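Local coordinates for protein Ara h 8 allergen isoform (Arachis hypogaea, PDB 6V8M) that is a peanut allergen of the PR-10 (Bet v 1) plant-defence family that binds 8-anilino-1-naphthalene sulfonate and may bind abscisic acid, at residues Glu29-Pro32 with Lys33-Ala37; Asp134-Gln137 with Lys138-Ile142. All blocks are in the same frame, centred on the assembly; numbering follows the deposited sequence.

Interaction 1: residues Glu29-Pro32 with Lys33-Ala37; sequences ELTP and KLIPA. With 2AN (8-anilino-1-naphthalene sulfonate), chain D.
The backbone O of T31 takes two N-H groups at the end of a short helix. I35 N lies 2.9 Å from T31 O, comes in end-on to the carbonyl, and closes an ordinary helical turn. L34 N lies 3.1 Å from the same T31 O, but above the carbonyl plane. L30 O is held less well. Its bonds from K33 N and L34 N are both weak. P32 follows T31 in this turn; its ring nitrogen has no hydrogen to give to the turn before, and the helix kinks there.

Side chains line this last turn. L34 keeps CG beside its own N (chi1 -63°), which brings CG to 3.5 Å from L30 O. Its CD1 lies loosely beside L30 CB, 4.4 Å away. The aliphatic part of K33 passes L30 O and E29 O, with CB 3.3 Å from L30 O. I35 is the first residue to leave helical angles. Its CG2 packs on C1 of the 2AN of chain D at 3.9 Å, and A37 CB comes to 3.4 Å from the sulfonate O3.

Further out, T31 OG1 is hydrogen-bonded to G27 O, one turn earlier. L30 and L34 rest on Y149 of helix 129-152, while T31 and I35 touch I146 and A145. T31 also packs on I38 and I41 of strand 38-45, which the chain enters next.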
ATOM      1  N   GLU A  29       8.852   5.460  -7.119  1.00 37.96           N
ATOM      2  CA  GLU A  29      10.164   6.148  -7.010  1.00 40.81           C
ATOM      3  C   GLU A  29      10.390   6.692  -5.593  1.00 39.40           C
ATOM      4  O   GLU A  29      11.523   6.595  -5.110  1.00 38.78           O
ATOM      5  CB  GLU A  29      10.253   7.228  -8.086  1.00 46.76           C
ATOM      6  CG  GLU A  29      10.027   6.651  -9.475  1.00 52.63           C
ATOM      7  CD  GLU A  29      10.860   7.236 -10.604  1.00 63.16           C
ATOM      8  OE1 GLU A  29      11.066   6.525 -11.626  1.00 69.45           O
ATOM      9  OE2 GLU A  29      11.310   8.399 -10.466  1.00 71.91           O
ATOM     10  N   LEU A  30       9.357   7.229  -4.941  1.00 36.89           N
ATOM     11  CA  LEU A  30       9.528   7.867  -3.603  1.00 36.94           C
ATOM     12  C   LEU A  30       9.716   6.820  -2.509  1.00 36.08           C
ATOM     13  O   LEU A  30      10.492   7.060  -1.582  1.00 37.61           O
ATOM     14  CB  LEU A  30       8.307   8.727  -3.285  1.00 37.32           C
ATOM     15  CG  LEU A  30       8.306  10.113  -3.900  1.00 41.77           C
ATOM     16  CD1 LEU A  30       7.063  10.867  -3.461  1.00 40.33           C
ATOM     17  CD2 LEU A  30       9.556  10.887  -3.507  1.00 42.87           C
ATOM     18  N   THR A  31       9.006   5.704  -2.558  1.00 34.01           N
ATOM     19  CA  THR A  31       8.963   4.796  -1.385  1.00 34.54           C
ATOM     20  C   THR A  31      10.371   4.362  -0.999  1.00 34.97           C
ATOM     21  O   THR A  31      10.719   4.472   0.166  1.00 34.80           O
ATOM     22  CB  THR A  31       7.977   3.641  -1.577  1.00 35.27           C
ATOM     23  OG1 THR A  31       6.681   4.253  -1.718  1.00 34.52           O
ATOM     24  CG2 THR A  31       8.021   2.666  -0.429  1.00 36.20           C
ATOM     25  N   PRO A  32      11.229   3.815  -1.894  1.00 34.09           N
ATOM     26  CA  PRO A  32      12.545   3.368  -1.455  1.00 35.09           C
ATOM     27  C   PRO A  32      13.471   4.516  -1.026  1.00 35.36           C
ATOM     28  O   PRO A  32      14.439   4.268  -0.346  1.00 36.71           O
ATOM     29  CB  PRO A  32      13.130   2.579  -2.643  1.00 37.32           C
ATOM     30  CG  PRO A  32      12.178   2.806  -3.810  1.00 37.60           C
ATOM     31  CD  PRO A  32      10.932   3.495  -3.296  1.00 35.20           C
ATOM     32  N   LYS A  33      13.203   5.742  -1.491  1.00 36.56           N
ATOM     33  CA  LYS A  33      13.965   6.940  -1.081  1.00 39.27           C
ATOM     34  C   LYS A  33      13.651   7.291   0.364  1.00 37.84           C
ATOM     35  O   LYS A  33      14.516   7.869   1.028  1.00 40.46           O
ATOM     36  CB  LYS A  33      13.580   8.144  -1.938  1.00 42.53           C
ATOM     37  CG  LYS A  33      14.359   8.281  -3.221  1.00 47.11           C
ATOM     38  CD  LYS A  33      14.184   9.623  -3.877  1.00 48.99           C
ATOM     39  CE  LYS A  33      14.591   9.564  -5.333  1.00 53.69           C
ATOM     40  NZ  LYS A  33      14.338  10.854  -6.016  1.00 57.64           N
ATOM     41  N   LEU A  34      12.428   6.994   0.811  1.00 35.59           N
ATOM     42  CA  LEU A  34      11.938   7.422   2.147  1.00 37.41           C
ATOM     43  C   LEU A  34      11.988   6.287   3.171  1.00 40.60           C
ATOM     44  O   LEU A  34      12.117   6.615   4.361  1.00 45.27           O
ATOM     45  CB  LEU A  34      10.524   7.961   1.994  1.00 35.12           C
ATOM     46  CG  LEU A  34      10.402   9.204   1.124  1.00 37.08           C
ATOM     47  CD1 LEU A  34       8.961   9.619   0.983  1.00 38.26           C
ATOM     48  CD2 LEU A  34      11.218  10.343   1.691  1.00 39.98           C
ATOM     49  N   ILE A  35      11.822   5.020   2.782  1.00 36.40           N
ATOM     50  CA  ILE A  35      11.813   3.904   3.773  1.00 37.72           C
ATOM     51  C   ILE A  35      13.125   3.151   3.596  1.00 39.05           C
ATOM     52  O   ILE A  35      13.281   2.446   2.609  1.00 38.12           O
ATOM     53  CB  ILE A  35      10.590   2.986   3.608  1.00 37.37           C
ATOM     54  CG1 ILE A  35       9.271   3.747   3.747  1.00 37.37           C
ATOM     55  CG2 ILE A  35      10.654   1.810   4.564  1.00 37.91           C
ATOM     56  CD1 ILE A  35       8.959   4.202   5.153  1.00 39.75           C
ATOM     57  N   PRO A  36      14.082   3.297   4.537  1.00 42.32           N
ATOM     58  CA  PRO A  36      15.402   2.682   4.386  1.00 43.40           C
ATOM     59  C   PRO A  36      15.322   1.178   4.067  1.00 40.40           C
ATOM     60  O   PRO A  36      16.058   0.720   3.238  1.00 40.82           O
ATOM     61  CB  PRO A  36      16.031   2.927   5.766  1.00 46.48           C
ATOM     62  CG  PRO A  36      15.373   4.207   6.252  1.00 46.98           C
ATOM     63  CD  PRO A  36      13.935   4.039   5.804  1.00 44.37           C
ATOM     64  N   ALA A  37      14.404   0.455   4.706  1.00 38.41           N
ATOM     65  CA  ALA A  37      14.312  -1.020   4.567  1.00 37.10           C
ATOM     66  C   ALA A  37      13.917  -1.392   3.143  1.00 35.91           C
ATOM     67  O   ALA A  37      14.315  -2.495   2.732  1.00 38.24           O
ATOM     68  CB  ALA A  37      13.327  -1.633   5.515  1.00 38.28           C
TER
HETATM   69  C1  2AN D 202       8.484  -0.685   6.669  1.00 48.08           C
HETATM   70  C2  2AN D 202       7.460  -0.141   5.961  1.00 46.27           C
HETATM   71  C3  2AN D 202       6.934  -0.786   4.838  1.00 43.07           C
HETATM   72  C4  2AN D 202       7.472  -1.950   4.410  1.00 42.61           C
HETATM   73  C5  2AN D 202       8.538  -2.558   5.106  1.00 41.75           C
HETATM   74  C6  2AN D 202       9.048  -3.793   4.660  1.00 38.20           C
HETATM   75  C7  2AN D 202      10.045  -4.404   5.327  1.00 42.88           C
HETATM   76  C8  2AN D 202      10.582  -3.837   6.497  1.00 46.34           C
HETATM   77  N   2AN D 202       9.001   0.012   7.759  1.00 54.36           N
HETATM   78  S   2AN D 202      10.879  -2.054   8.481  1.00 48.33           S
HETATM   79  C9  2AN D 202      10.155  -2.621   6.956  1.00 42.66           C
HETATM   80  C10 2AN D 202       9.076  -1.938   6.279  1.00 41.97           C
HETATM   81  C11 2AN D 202       8.310   0.766   8.715  1.00 58.14           C
HETATM   82  C12 2AN D 202       6.984   0.505   9.043  1.00 52.79           C
HETATM   83  C13 2AN D 202       6.348   1.268  10.011  1.00 51.10           C
HETATM   84  C14 2AN D 202       7.027   2.276  10.656  1.00 53.23           C
HETATM   85  C15 2AN D 202       8.344   2.534  10.337  1.00 59.20           C
HETATM   86  C16 2AN D 202       8.989   1.791   9.363  1.00 60.22           C
HETATM   87  O1  2AN D 202       9.786  -1.880   9.393  1.00 48.01           O
HETATM   88  O2  2AN D 202      11.906  -2.959   8.869  1.00 52.85           O
HETATM   89  O3  2AN D 202      11.541  -0.679   8.194  1.00 46.09           O

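Interaction 2: residues Asp134-Gln137 with Lys138-Ile142. With 2AN (8-anilino-1-naphthalene sulfonate), chain C; 2AN (8-anilino-1-naphthalene sulfonate), chain D; 2AN (8-anilino-1-naphthalene sulfonate), chain E.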
ATOM      1  N   ASP A 134       1.048  -5.956  11.780  1.00 33.68           N
ATOM      2  CA  ASP A 134       2.270  -5.778  10.956  1.00 35.20           C
ATOM      3  C   ASP A 134       1.877  -5.166   9.599  1.00 32.89           C
ATOM      4  O   ASP A 134       2.558  -4.222   9.157  1.00 32.53           O
ATOM      5  CB  ASP A 134       3.018  -7.089  10.796  1.00 37.83           C
ATOM      6  CG  ASP A 134       4.305  -6.882  10.016  1.00 43.26           C
ATOM      7  OD1 ASP A 134       5.203  -6.221  10.576  1.00 47.20           O
ATOM      8  OD2 ASP A 134       4.362  -7.327   8.845  1.00 45.34           O
ATOM      9  N   VAL A 135       0.804  -5.657   8.969  1.00 31.04           N
ATOM     10  CA  VAL A 135       0.377  -5.162   7.634  1.00 31.76           C
ATOM     11  C   VAL A 135      -0.138  -3.730   7.800  1.00 33.05           C
ATOM     12  O   VAL A 135       0.149  -2.891   6.950  1.00 32.03           O
ATOM     13  CB  VAL A 135      -0.656  -6.105   7.011  1.00 31.09           C
ATOM     14  CG1 VAL A 135      -1.294  -5.473   5.786  1.00 31.51           C
ATOM     15  CG2 VAL A 135      -0.027  -7.468   6.711  1.00 32.81           C
ATOM     16  N   LYS A 136      -0.844  -3.445   8.890  1.00 32.04           N
ATOM     17  CA  LYS A 136      -1.352  -2.069   9.123  1.00 33.14           C
ATOM     18  C   LYS A 136      -0.171  -1.130   9.363  1.00 33.27           C
ATOM     19  O   LYS A 136      -0.163  -0.055   8.775  1.00 31.80           O
ATOM     20  CB  LYS A 136      -2.363  -2.055  10.263  1.00 34.13           C
ATOM     21  CG  LYS A 136      -3.030  -0.724  10.509  1.00 37.40           C
ATOM     22  CD  LYS A 136      -4.284  -0.886  11.364  1.00 40.54           C
ATOM     23  CE  LYS A 136      -5.273   0.259  11.276  1.00 44.25           C
ATOM     24  NZ  LYS A 136      -6.308   0.032  12.312  1.00 49.88           N
ATOM     25  N   GLN A 137       0.841  -1.564  10.120  1.00 33.07           N
ATOM     26  CA  GLN A 137       2.000  -0.696  10.447  1.00 36.70           C
ATOM     27  C   GLN A 137       2.794  -0.374   9.187  1.00 33.05           C
ATOM     28  O   GLN A 137       3.202   0.792   9.045  1.00 34.80           O
ATOM     29  CB  GLN A 137       2.923  -1.314  11.504  1.00 42.07           C
ATOM     30  CG  GLN A 137       2.563  -0.869  12.903  1.00 50.53           C
ATOM     31  CD  GLN A 137       3.746  -0.626  13.809  1.00 56.25           C
ATOM     32  OE1 GLN A 137       4.487  -1.547  14.156  1.00 63.02           O
ATOM     33  NE2 GLN A 137       3.874   0.610  14.282  1.00 57.48           N
ATOM     34  N   LYS A 138       3.009  -1.348   8.315  1.00 32.78           N
ATOM     35  CA  LYS A 138       3.722  -1.124   7.026  1.00 32.15           C
ATOM     36  C   LYS A 138       2.916  -0.186   6.129  1.00 31.51           C
ATOM     37  O   LYS A 138       3.506   0.714   5.521  1.00 31.29           O
ATOM     38  CB  LYS A 138       4.042  -2.454   6.346  1.00 32.33           C
ATOM     39  CG  LYS A 138       5.126  -3.241   7.073  1.00 35.12           C
ATOM     40  CD  LYS A 138       5.342  -4.589   6.436  1.00 38.22           C
ATOM     41  CE  LYS A 138       6.663  -5.220   6.818  1.00 40.44           C
ATOM     42  NZ  LYS A 138       6.695  -5.640   8.227  1.00 42.25           N
ATOM     43  N   SER A 139       1.609  -0.396   6.028  1.00 29.28           N
ATOM     44  CA  SER A 139       0.728   0.416   5.161  1.00 30.26           C
ATOM     45  C   SER A 139       0.755   1.857   5.636  1.00 30.87           C
ATOM     46  O   SER A 139       0.954   2.781   4.806  1.00 31.13           O
ATOM     47  CB  SER A 139      -0.683  -0.136   5.201  1.00 31.37           C
ATOM     48  OG  SER A 139      -0.714  -1.442   4.683  1.00 34.08           O
ATOM     49  N   GLN A 140       0.549   2.049   6.943  1.00 31.66           N
ATOM     50  CA  GLN A 140       0.573   3.393   7.550  1.00 33.03           C
ATOM     51  C   GLN A 140       1.957   4.029   7.407  1.00 34.09           C
ATOM     52  O   GLN A 140       1.998   5.233   7.123  1.00 34.02           O
ATOM     53  CB  GLN A 140       0.210   3.364   9.031  1.00 34.94           C
ATOM     54  CG  GLN A 140      -1.244   3.029   9.289  1.00 35.47           C
ATOM     55  CD  GLN A 140      -1.602   3.158  10.758  1.00 40.19           C
ATOM     56  OE1 GLN A 140      -0.740   3.377  11.606  1.00 42.58           O
ATOM     57  NE2 GLN A 140      -2.880   2.992  11.088  1.00 40.66           N
ATOM     58  N   GLY A 141       3.023   3.283   7.685  1.00 34.51           N
ATOM     59  CA  GLY A 141       4.398   3.810   7.669  1.00 35.71           C
ATOM     60  C   GLY A 141       4.766   4.377   6.316  1.00 34.90           C
ATOM     61  O   GLY A 141       5.281   5.506   6.242  1.00 33.99           O
ATOM     62  N   ILE A 142       4.500   3.628   5.246  1.00 33.22           N
ATOM     63  CA  ILE A 142       4.810   4.114   3.877  1.00 32.55           C
ATOM     64  C   ILE A 142       3.983   5.370   3.633  1.00 32.82           C
ATOM     65  O   ILE A 142       4.545   6.385   3.173  1.00 32.61           O
ATOM     66  CB  ILE A 142       4.553   3.030   2.821  1.00 33.87           C
ATOM     67  CG1 ILE A 142       5.612   1.931   2.933  1.00 35.60           C
ATOM     68  CG2 ILE A 142       4.456   3.637   1.428  1.00 35.18           C
ATOM     69  CD1 ILE A 142       5.238   0.664   2.220  1.00 36.36           C
TER
HETATM   70  C1  2AN C 201      -4.515   1.530   5.555  1.00 36.48           C
HETATM   71  C2  2AN C 201      -4.220   0.803   4.437  1.00 36.26           C
HETATM   72  C3  2AN C 201      -3.513   1.360   3.362  1.00 35.78           C
HETATM   73  C4  2AN C 201      -3.129   2.656   3.422  1.00 35.07           C
HETATM   74  C5  2AN C 201      -3.407   3.455   4.558  1.00 38.33           C
HETATM   75  C6  2AN C 201      -2.983   4.801   4.576  1.00 38.17           C
HETATM   76  C7  2AN C 201      -3.227   5.605   5.619  1.00 43.22           C
HETATM   77  C8  2AN C 201      -3.915   5.112   6.734  1.00 40.83           C
HETATM   78  N   2AN C 201      -5.262   0.925   6.608  1.00 36.53           N
HETATM   79  S   2AN C 201      -5.168   3.405   8.282  1.00 40.90           S
HETATM   80  C9  2AN C 201      -4.353   3.817   6.774  1.00 37.22           C
HETATM   81  C10 2AN C 201      -4.119   2.910   5.673  1.00 36.17           C
HETATM   82  C11 2AN C 201      -5.264  -0.411   7.043  1.00 37.17           C
HETATM   83  C12 2AN C 201      -4.183  -1.246   6.793  1.00 36.31           C
HETATM   84  C13 2AN C 201      -4.211  -2.563   7.213  1.00 35.19           C
HETATM   85  C14 2AN C 201      -5.293  -3.062   7.902  1.00 35.93           C
HETATM   86  C15 2AN C 201      -6.362  -2.235   8.170  1.00 36.33           C
HETATM   87  C16 2AN C 201      -6.355  -0.919   7.740  1.00 34.98           C
HETATM   88  O1  2AN C 201      -4.528   2.268   8.848  1.00 40.68           O
HETATM   89  O2  2AN C 201      -6.583   3.005   7.930  1.00 37.58           O
HETATM   90  O3  2AN C 201      -5.173   4.599   9.068  1.00 43.76           O
HETATM   91  C1  2AN D 202       8.484  -0.685   6.669  1.00 48.08           C
HETATM   92  C2  2AN D 202       7.460  -0.141   5.961  1.00 46.27           C
HETATM   93  C3  2AN D 202       6.934  -0.786   4.838  1.00 43.07           C
HETATM   94  C4  2AN D 202       7.472  -1.950   4.410  1.00 42.61           C
HETATM   95  C5  2AN D 202       8.538  -2.558   5.106  1.00 41.75           C
HETATM   96  C6  2AN D 202       9.048  -3.793   4.660  1.00 38.20           C
HETATM   97  C7  2AN D 202      10.045  -4.404   5.327  1.00 42.88           C
HETATM   98  C8  2AN D 202      10.582  -3.837   6.497  1.00 46.34           C
HETATM   99  N   2AN D 202       9.001   0.012   7.759  1.00 54.36           N
HETATM  100  S   2AN D 202      10.879  -2.054   8.481  1.00 48.33           S
HETATM  101  C9  2AN D 202      10.155  -2.621   6.956  1.00 42.66           C
HETATM  102  C10 2AN D 202       9.076  -1.938   6.279  1.00 41.97           C
HETATM  103  C11 2AN D 202       8.310   0.766   8.715  1.00 58.14           C
HETATM  104  C12 2AN D 202       6.984   0.505   9.043  1.00 52.79           C
HETATM  105  C13 2AN D 202       6.348   1.268  10.011  1.00 51.10           C
HETATM  106  C14 2AN D 202       7.027   2.276  10.656  1.00 53.23           C
HETATM  107  C15 2AN D 202       8.344   2.534  10.337  1.00 59.20           C
HETATM  108  C16 2AN D 202       8.989   1.791   9.363  1.00 60.22           C
HETATM  109  O1  2AN D 202       9.786  -1.880   9.393  1.00 48.01           O
HETATM  110  O2  2AN D 202      11.906  -2.959   8.869  1.00 52.85           O
HETATM  111  O3  2AN D 202      11.541  -0.679   8.194  1.00 46.09           O
HETATM  112  C1  2AN E 203       4.971  -5.864   2.597  1.00 43.22           C
HETATM  113  C2  2AN E 203       4.742  -7.010   3.307  1.00 41.00           C
HETATM  114  C3  2AN E 203       3.567  -7.192   4.039  1.00 40.43           C
HETATM  115  C4  2AN E 203       2.685  -6.171   4.140  1.00 44.68           C
HETATM  116  C5  2AN E 203       2.870  -4.962   3.432  1.00 41.33           C
HETATM  117  C6  2AN E 203       1.904  -3.937   3.528  1.00 39.41           C
HETATM  118  C7  2AN E 203       2.049  -2.779   2.881  1.00 39.76           C
HETATM  119  C8  2AN E 203       3.144  -2.571   2.033  1.00 43.15           C
HETATM  120  N   2AN E 203       6.198  -5.662   1.948  1.00 44.42           N
HETATM  121  S   2AN E 203       5.325  -3.159   0.674  1.00 44.78           S
HETATM  122  C9  2AN E 203       4.137  -3.504   1.937  1.00 38.82           C
HETATM  123  C10 2AN E 203       4.033  -4.766   2.627  1.00 39.91           C
HETATM  124  C11 2AN E 203       7.390  -6.405   2.088  1.00 39.37           C
HETATM  125  C12 2AN E 203       8.243  -6.405   0.990  1.00 37.88           C
HETATM  126  C13 2AN E 203       9.406  -7.158   1.016  1.00 37.26           C
HETATM  127  C14 2AN E 203       9.738  -7.892   2.131  1.00 37.14           C
HETATM  128  C15 2AN E 203       8.904  -7.892   3.226  1.00 39.64           C
HETATM  129  C16 2AN E 203       7.732  -7.153   3.211  1.00 41.78           C
HETATM  130  O1  2AN E 203       5.408  -4.349  -0.121  1.00 43.92           O
HETATM  131  O2  2AN E 203       4.908  -1.981  -0.028  1.00 46.93           O
HETATM  132  O3  2AN E 203       6.705  -2.922   1.315  1.00 41.37           O
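D134 and K138 meet through a salt bridge one turn apart on the helix. K138 NZ lies 2.8 Å from D134 OD1 and 2.9 Å from D134 OD2, so both carboxylate oxygens face one ammonium group; as hydrogen bonds the two are weak. The lysine chain turns at its last bond (chi4 70°), which brings NZ back to the carboxylate. E60 is a second acidic partner of NZ.

The tight part is the buried side around V135, K138 and S139. V135 O accepts S139 N and S139 OG from opposite faces of its plane, with OG at 2.8 Å. The serine hydroxyl is thus turned back on its own helix. V135 and S139 both touch F100 of strand 95-107. K138 CE lies 3.5 Å from C6 of the 2AN of chain D, and K138 CB and CD lie against the 2AN of chain E. I142 CD1 reaches C3 of the chain D molecule at 3.4 Å.

This is the long C-terminal helix of the Bet v 1 fold, which lies across the concave face of the curved antiparallel sheet. The space between helix and sheet is the family's ligand pocket.

The side of K136, Q137 and Q140 is more open. K136 and Q140 are partly exposed and Q137 is exposed. Q140 binds the 2AN of chain C, and the K136 chain packs alongside it. Q140 NE2 donates to the sulfonate O1 at 2.9 Å in a nearly straight bond (167°). The extended K136 chain runs past this amide, CE to Q140 NE2 3.6 Å, and its NZ pairs with E8. Q137 O still takes G141 N at 2.8 Å.

Overall arrangement
Interaction 1 comes first along the chain, at the end of helix 27-34 and the start of the link to strand 38-45. Interaction 2 follows much later, in the first and middle turns of helix 129-152. Their centres are 14 Å apart, yet they touch. I35 packs on G141 and I142, and T31 OG1 lies against the CG2 methyl of I142. Both also contact the 2AN of chain D, which bridges the link after the short helix and the long helix. Together they form part of the wall of the ligand-binding region in this single-domain fold. Residues far apart in sequence thus border the chain D site jointly.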